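Local coordinates for protein AFP (Microbacterium arborescens, PDB 2YJK) that probably takes up and stores iron as a Dps-family, ferritin-fold protein, twelve chains of which make up the assembly, at residues C[26-31]-C[70-75]; C[75-78]-C[82-85]; C[15-20]-C[132-137]. All blocks are in the same frame, centred on the assembly; numbering follows the deposited sequence.

Contact 1 of 3, residues C[26-31]-C[70-75]; sequences TPVVHK and DTAAER. With OFE (Iron(II) oxide), chain P.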
# COMPACT_ATOMS: atom_id res chain seq x y z
N THR C 26 -34.60 -1.62 -13.09
CA THR C 26 -35.03 -2.69 -12.18
C THR C 26 -34.73 -4.13 -12.65
O THR C 26 -34.29 -4.94 -11.81
CB THR C 26 -36.51 -2.53 -11.75
OG1 THR C 26 -36.65 -1.24 -11.16
CG2 THR C 26 -36.91 -3.58 -10.75
N PRO C 27 -34.97 -4.46 -13.95
CA PRO C 27 -34.66 -5.84 -14.41
C PRO C 27 -33.15 -6.06 -14.40
O PRO C 27 -32.66 -7.17 -14.15
CB PRO C 27 -35.17 -5.85 -15.88
CG PRO C 27 -36.30 -4.74 -15.89
CD PRO C 27 -35.68 -3.68 -14.98
N VAL C 28 -32.40 -5.00 -14.60
CA VAL C 28 -30.95 -5.09 -14.43
C VAL C 28 -30.51 -5.43 -13.00
O VAL C 28 -29.67 -6.33 -12.79
CB VAL C 28 -30.28 -3.80 -14.97
CG1 VAL C 28 -28.76 -3.85 -14.79
CG2 VAL C 28 -30.62 -3.62 -16.46
N VAL C 29 -31.04 -4.72 -12.01
CA VAL C 29 -30.71 -5.00 -10.64
C VAL C 29 -31.01 -6.48 -10.35
O VAL C 29 -30.17 -7.18 -9.72
CB VAL C 29 -31.51 -4.11 -9.62
CG1 VAL C 29 -31.25 -4.60 -8.19
CG2 VAL C 29 -31.07 -2.62 -9.73
N HIS C 30 -32.18 -6.96 -10.78
CA HIS C 30 -32.57 -8.35 -10.42
C HIS C 30 -31.67 -9.41 -11.09
O HIS C 30 -31.30 -10.39 -10.45
CB HIS C 30 -34.03 -8.68 -10.79
CG HIS C 30 -35.06 -8.01 -9.94
ND1 HIS C 30 -36.29 -7.62 -10.44
CD2 HIS C 30 -35.06 -7.65 -8.63
CE1 HIS C 30 -37.02 -7.09 -9.47
NE2 HIS C 30 -36.28 -7.08 -8.37
N LYS C 31 -31.36 -9.21 -12.37
CA LYS C 31 -30.51 -10.20 -13.07
C LYS C 31 -29.05 -10.15 -12.62
O LYS C 31 -28.40 -11.18 -12.53
CB LYS C 31 -30.61 -10.01 -14.57
CG LYS C 31 -32.05 -10.36 -15.08
CD LYS C 31 -32.06 -10.54 -16.53
CE LYS C 31 -33.35 -11.36 -17.00
NZ LYS C 31 -34.57 -10.61 -16.65
N ASP C 70 -25.37 -2.93 -7.55
CA ASP C 70 -25.34 -1.72 -6.69
C ASP C 70 -25.42 -0.41 -7.40
O ASP C 70 -26.08 0.48 -6.91
CB ASP C 70 -24.06 -1.57 -5.92
CG ASP C 70 -24.14 -2.21 -4.62
OD1 ASP C 70 -23.94 -3.46 -4.76
OD2 ASP C 70 -24.45 -1.50 -3.53
N THR C 71 -24.68 -0.27 -8.49
CA THR C 71 -24.73 0.98 -9.27
C THR C 71 -26.15 1.19 -9.87
O THR C 71 -26.62 2.32 -9.97
CB THR C 71 -23.73 0.91 -10.43
OG1 THR C 71 -22.44 0.61 -9.88
CG2 THR C 71 -23.62 2.27 -11.11
N ALA C 72 -26.78 0.11 -10.32
CA ALA C 72 -28.09 0.26 -10.96
C ALA C 72 -29.07 0.60 -9.84
O ALA C 72 -29.88 1.54 -9.96
CB ALA C 72 -28.50 -1.02 -11.74
N ALA C 73 -28.97 -0.12 -8.71
CA ALA C 73 -29.93 0.07 -7.60
C ALA C 73 -29.84 1.49 -7.09
O ALA C 73 -30.86 2.16 -6.81
CB ALA C 73 -29.65 -0.96 -6.45
N GLU C 74 -28.62 1.98 -6.98
CA GLU C 74 -28.46 3.24 -6.28
C GLU C 74 -28.82 4.38 -7.18
O GLU C 74 -29.21 5.44 -6.72
CB GLU C 74 -27.03 3.36 -5.71
CG GLU C 74 -26.87 2.27 -4.59
CD GLU C 74 -25.60 2.42 -3.75
OE1 GLU C 74 -24.66 3.19 -4.13
OE2 GLU C 74 -25.54 1.76 -2.67
N ARG C 75 -28.63 4.17 -8.46
CA ARG C 75 -29.17 5.11 -9.43
C ARG C 75 -30.71 5.21 -9.30
O ARG C 75 -31.25 6.34 -9.31
CB ARG C 75 -28.75 4.72 -10.88
CG ARG C 75 -29.36 5.63 -11.98
CD ARG C 75 -28.70 6.99 -11.87
NE ARG C 75 -29.40 7.96 -12.65
CZ ARG C 75 -29.28 9.28 -12.50
NH1 ARG C 75 -28.46 9.82 -11.55
NH2 ARG C 75 -30.02 10.03 -13.29
FE OFE P . -23.81 0.56 -2.14
O OFE P . -22.26 -0.92 -1.82
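Val-29 and Ala-72 meet inside the helical bundle of the ferritin-like fold, directly behind the intersubunit iron site of this Dps protein. Segments 26-31 of helix 15-45 and 70-75 of helix 51-78 run roughly antiparallel, their directions 144° apart, with their axes 8.6 Å apart at the closest. Such closeness favours small residues on one side, and helix 51-78 supplies two alanines. The CG2 branch of Val-29 fills the space between them, 3.6 Å from Ala-72 CB. The same methyl lies over the peptide linking the pair, with CG2 of Val-29 only 3.4 Å from Ala-73 N, and its flank touches the Ala-73 methyl. With chi1 at 172°, Val-29 holds CG2 beside its own backbone N, and this branch makes the contact. Val-28 adds a looser touch, CG1 to Ala-72 CB at 4.2 Å. Beta-branching suits both valines, because it keeps the methyls close to the helix. Asp-70 and Glu-74, a turn apart, direct their CB atoms away from this apolar seam. The extended Glu-74 chain brings OE2 to 2.2 Å from the iron of the bound iron oxide; Asp-70 OD2 lies 2.6 Å from that iron, and His-43 of a second subunit is its third protein ligand. Around the seam, Val-28 packs on Leu-123 of helix 105-130 and Ala-72 on Ile-144 of helix 135-156, while Val-29 and Ala-73 lean on Trp-44 of the second subunit.

Contact 2 of 3, residues C[75-78]-C[82-85]; sequences RIVA and PIDS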
# COMPACT_ATOMS: atom_id res chain seq x y z
N ARG C 75 -28.63 4.17 -8.46
CA ARG C 75 -29.17 5.11 -9.43
C ARG C 75 -30.71 5.21 -9.30
O ARG C 75 -31.25 6.34 -9.31
CB ARG C 75 -28.75 4.72 -10.88
CG ARG C 75 -29.36 5.63 -11.98
CD ARG C 75 -28.70 6.99 -11.87
NE ARG C 75 -29.40 7.96 -12.65
CZ ARG C 75 -29.28 9.28 -12.50
NH1 ARG C 75 -28.46 9.82 -11.55
NH2 ARG C 75 -30.02 10.03 -13.29
N ILE C 76 -31.42 4.08 -9.16
CA ILE C 76 -32.90 4.13 -8.95
C ILE C 76 -33.29 4.87 -7.67
O ILE C 76 -34.18 5.72 -7.64
CB ILE C 76 -33.53 2.72 -8.91
CG1 ILE C 76 -33.44 2.05 -10.30
CG2 ILE C 76 -35.02 2.80 -8.44
CD1 ILE C 76 -33.54 0.54 -10.24
N VAL C 77 -32.56 4.57 -6.60
CA VAL C 77 -32.86 5.15 -5.31
C VAL C 77 -32.53 6.64 -5.30
O VAL C 77 -33.32 7.43 -4.76
CB VAL C 77 -32.18 4.38 -4.16
CG1 VAL C 77 -32.46 5.14 -2.76
CG2 VAL C 77 -32.80 2.88 -4.12
N ALA C 78 -31.43 7.03 -5.95
CA ALA C 78 -30.99 8.43 -6.03
C ALA C 78 -32.02 9.30 -6.71
O ALA C 78 -32.05 10.50 -6.46
CB ALA C 78 -29.60 8.56 -6.80
N PRO C 82 -38.17 3.46 -4.60
CA PRO C 82 -37.68 2.28 -3.88
C PRO C 82 -37.32 1.17 -4.86
O PRO C 82 -37.61 1.26 -6.03
CB PRO C 82 -38.86 1.89 -2.97
CG PRO C 82 -40.11 2.37 -3.75
CD PRO C 82 -39.64 3.65 -4.45
N ILE C 83 -36.61 0.16 -4.40
CA ILE C 83 -36.34 -0.97 -5.28
C ILE C 83 -36.71 -2.18 -4.44
O ILE C 83 -36.41 -2.20 -3.23
CB ILE C 83 -34.80 -0.99 -5.74
CG1 ILE C 83 -34.41 -2.33 -6.37
CG2 ILE C 83 -33.83 -0.81 -4.59
CD1 ILE C 83 -34.75 -2.42 -7.82
N ASP C 84 -37.39 -3.15 -5.05
CA ASP C 84 -37.65 -4.40 -4.40
C ASP C 84 -36.71 -5.53 -4.89
O ASP C 84 -37.04 -6.28 -5.82
CB ASP C 84 -39.13 -4.82 -4.58
CG ASP C 84 -39.47 -6.08 -3.80
OD1 ASP C 84 -38.57 -6.60 -3.05
OD2 ASP C 84 -40.61 -6.58 -3.92
N SER C 85 -35.54 -5.70 -4.28
CA SER C 85 -34.79 -6.92 -4.58
C SER C 85 -34.54 -7.81 -3.37
O SER C 85 -33.42 -8.31 -3.16
CB SER C 85 -33.51 -6.69 -5.41
OG SER C 85 -32.64 -5.85 -4.72
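Ile-76 and Val-77, on the last turn of helix 51-78, are covered by Ile-83 in a mainly apolar contact where the chain leaves the helix and doubles back along it. Just three residues separate the segments, so the turn is tight; Val-77 and Pro-82 have the nearest alpha carbons, 5.8 Å apart. Ile-83 is the central residue and uses a different branch for each partner. Its CD1 meets CD1 of Ile-76 at 4.0 Å, and its CG2 meets CG2 of Val-77 at 3.9 Å. Both pairs of side chains cross at about a right angle, so each touch is between methyls and not along the chains. The two branches of Ile-83 are parted by its first torsion: CG1 is anti to the backbone N (chi1 166°), while CG2 sits between N and the carbonyl carbon. Ile-76 keeps its CG1 beside its own backbone N, and the far end of that branch reaches the loop. Its other branch, CG2, rests 3.9 Å from Pro-82 O, a van der Waals touch on a carbonyl. The CB of Pro-82 points away from the helix, and proline suits a place where the backbone is extended and not helical. Ile-83, also extended, can direct its side chain inward while its carbonyl O accepts a hydrogen bond from Asn-45 ND2 of a second subunit. Ser-85 N likewise gives one to Gln-41 OE1 of that subunit. The chemistry is thus divided: branched aliphatic groups, which demand no partners, bury the Ile-83 side chain against its own helix by apolar packing, while Ile-83 O and Ser-85 N of the loop backbone bond to the second subunit.

Contact 3 of 3, residues C[15-20]-C[132-137]; sequences PEVAAA and EVDLTS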
# COMPACT_ATOMS: atom_id res chain seq x y z
N PRO C 15 -41.42 13.23 -12.11
CA PRO C 15 -41.98 11.88 -11.83
C PRO C 15 -41.85 10.95 -13.03
O PRO C 15 -41.63 9.75 -12.83
CB PRO C 15 -43.47 12.16 -11.53
CG PRO C 15 -43.75 13.51 -12.23
CD PRO C 15 -42.46 14.28 -11.95
N GLU C 16 -42.00 11.50 -14.24
CA GLU C 16 -41.68 10.80 -15.50
C GLU C 16 -40.27 10.16 -15.57
O GLU C 16 -40.13 8.98 -15.94
CB GLU C 16 -41.82 11.79 -16.66
CG GLU C 16 -42.42 11.20 -17.95
CD GLU C 16 -43.78 10.53 -17.70
OE1 GLU C 16 -43.79 9.50 -16.96
OE2 GLU C 16 -44.80 11.04 -18.24
N VAL C 17 -39.23 10.93 -15.24
CA VAL C 17 -37.87 10.46 -15.43
C VAL C 17 -37.52 9.39 -14.40
O VAL C 17 -36.83 8.41 -14.73
CB VAL C 17 -36.81 11.65 -15.40
CG1 VAL C 17 -35.40 11.20 -14.83
CG2 VAL C 17 -36.68 12.30 -16.77
N ALA C 18 -37.96 9.58 -13.16
CA ALA C 18 -37.66 8.62 -12.13
C ALA C 18 -38.30 7.30 -12.54
O ALA C 18 -37.70 6.22 -12.38
CB ALA C 18 -38.21 9.09 -10.79
N ALA C 19 -39.48 7.40 -13.14
CA ALA C 19 -40.33 6.25 -13.39
C ALA C 19 -39.77 5.36 -14.50
O ALA C 19 -39.89 4.14 -14.45
CB ALA C 19 -41.75 6.71 -13.74
N ALA C 20 -39.15 6.00 -15.49
CA ALA C 20 -38.35 5.30 -16.53
C ALA C 20 -37.05 4.62 -16.00
O ALA C 20 -36.70 3.48 -16.38
CB ALA C 20 -38.04 6.28 -17.68
N GLU C 132 -34.28 8.50 -24.96
CA GLU C 132 -35.10 9.69 -25.11
C GLU C 132 -35.43 10.39 -23.81
O GLU C 132 -36.01 11.45 -23.84
CB GLU C 132 -36.36 9.41 -25.96
CG GLU C 132 -36.06 9.27 -27.51
CD GLU C 132 -35.27 10.49 -28.10
OE1 GLU C 132 -34.21 10.88 -27.51
OE2 GLU C 132 -35.70 11.05 -29.15
N VAL C 133 -35.04 9.82 -22.68
CA VAL C 133 -35.65 10.20 -21.40
C VAL C 133 -34.68 10.67 -20.29
O VAL C 133 -34.97 11.68 -19.61
CB VAL C 133 -36.53 9.02 -20.89
CG1 VAL C 133 -37.28 9.39 -19.64
CG2 VAL C 133 -37.50 8.57 -22.02
N ASP C 134 -33.57 9.93 -20.08
CA ASP C 134 -32.59 10.30 -19.08
C ASP C 134 -31.23 9.74 -19.48
O ASP C 134 -30.94 8.58 -19.25
CB ASP C 134 -32.99 9.73 -17.73
CG ASP C 134 -31.93 10.03 -16.59
OD1 ASP C 134 -31.13 11.03 -16.69
OD2 ASP C 134 -31.96 9.27 -15.58
N LEU C 135 -30.41 10.60 -20.05
CA LEU C 135 -29.05 10.27 -20.48
C LEU C 135 -28.12 9.85 -19.34
O LEU C 135 -27.21 9.04 -19.54
CB LEU C 135 -28.47 11.47 -21.27
CG LEU C 135 -29.19 11.63 -22.63
CD1 LEU C 135 -28.64 12.78 -23.57
CD2 LEU C 135 -29.15 10.32 -23.40
N THR C 136 -28.35 10.39 -18.14
CA THR C 136 -27.54 10.01 -16.99
C THR C 136 -27.81 8.55 -16.61
O THR C 136 -26.86 7.80 -16.36
CB THR C 136 -27.73 11.01 -15.83
OG1 THR C 136 -27.43 12.31 -16.31
CG2 THR C 136 -26.77 10.72 -14.63
N SER C 137 -29.06 8.12 -16.60
CA SER C 137 -29.34 6.70 -16.29
C SER C 137 -28.89 5.81 -17.42
O SER C 137 -28.55 4.62 -17.20
CB SER C 137 -30.84 6.43 -15.98
OG SER C 137 -31.30 7.19 -14.86
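Val-17 and Val-133 bring their alpha carbons to 6.4 Å, where the first turns of helix 15-45 lie beside the loop leading into helix 135-156. The contact thus joins the starts of the first and last long helices of the ferritin-like fold, and its loop side ends in an N-cap residue, Asp-134. Val-17 works with both branches. Its CG2 lies 3.4 Å from Val-133 O and also brushes the CG1 methyl of that residue, the two valines sliding past each other in opposite directions. Its CG1 packs against the Asp-134 side chain, 4.0 Å from OD2, with the two side chains crossing at about a right angle. A chi1 of 149°, well away from the usual staggered value, spreads the methyls over these two neighbours. Ala-20, a turn further on, is small enough to let Val-133 in: its CB meets CG1 of Val-133 at 3.8 Å. Replacing Val-17 by an alanine would remove both branches and would probably leave the Asp-134 carboxylate without its apolar cover and the Val-133 methyl with Ala-20 as its main support on this helix. Aspartate suits the cap, since its short chain can turn back to the amides of the first helical turn, which have no preceding turn to bond to. With CG of Asp-134 anti to its backbone N (chi1 178°), OD1 takes a weak capping bond from Thr-136 N at 3.2 Å, the N-H...O angle 131°.

How the contacts relate
Contacts 1 and 2 follow one another along helix 51-78 and have centres about 7 Å apart; His-30 NE2 of the first is joined to Asp-84 O of the second by a probable hydrogen bond of 2.8 Å. Contact 3 encloses both in sequence, and its centre lies about 14 Å from that of contact 1 and about 13 Å from that of contact 2. Arg-75, shared by contacts 1 and 2, bridges to it: NE is 3.0 Å from Ser-137 OG, a probable hydrogen bond, and NH2 makes a 3.1 Å salt bridge with Asp-134 OD2. Contact 1 carries ligands of the bound iron oxide, and the Val-77 side chain in contact 2 is about 9 Å from it. The Val-133 side chain in contact 3 is about 12 Å from a separate iron(III) ion.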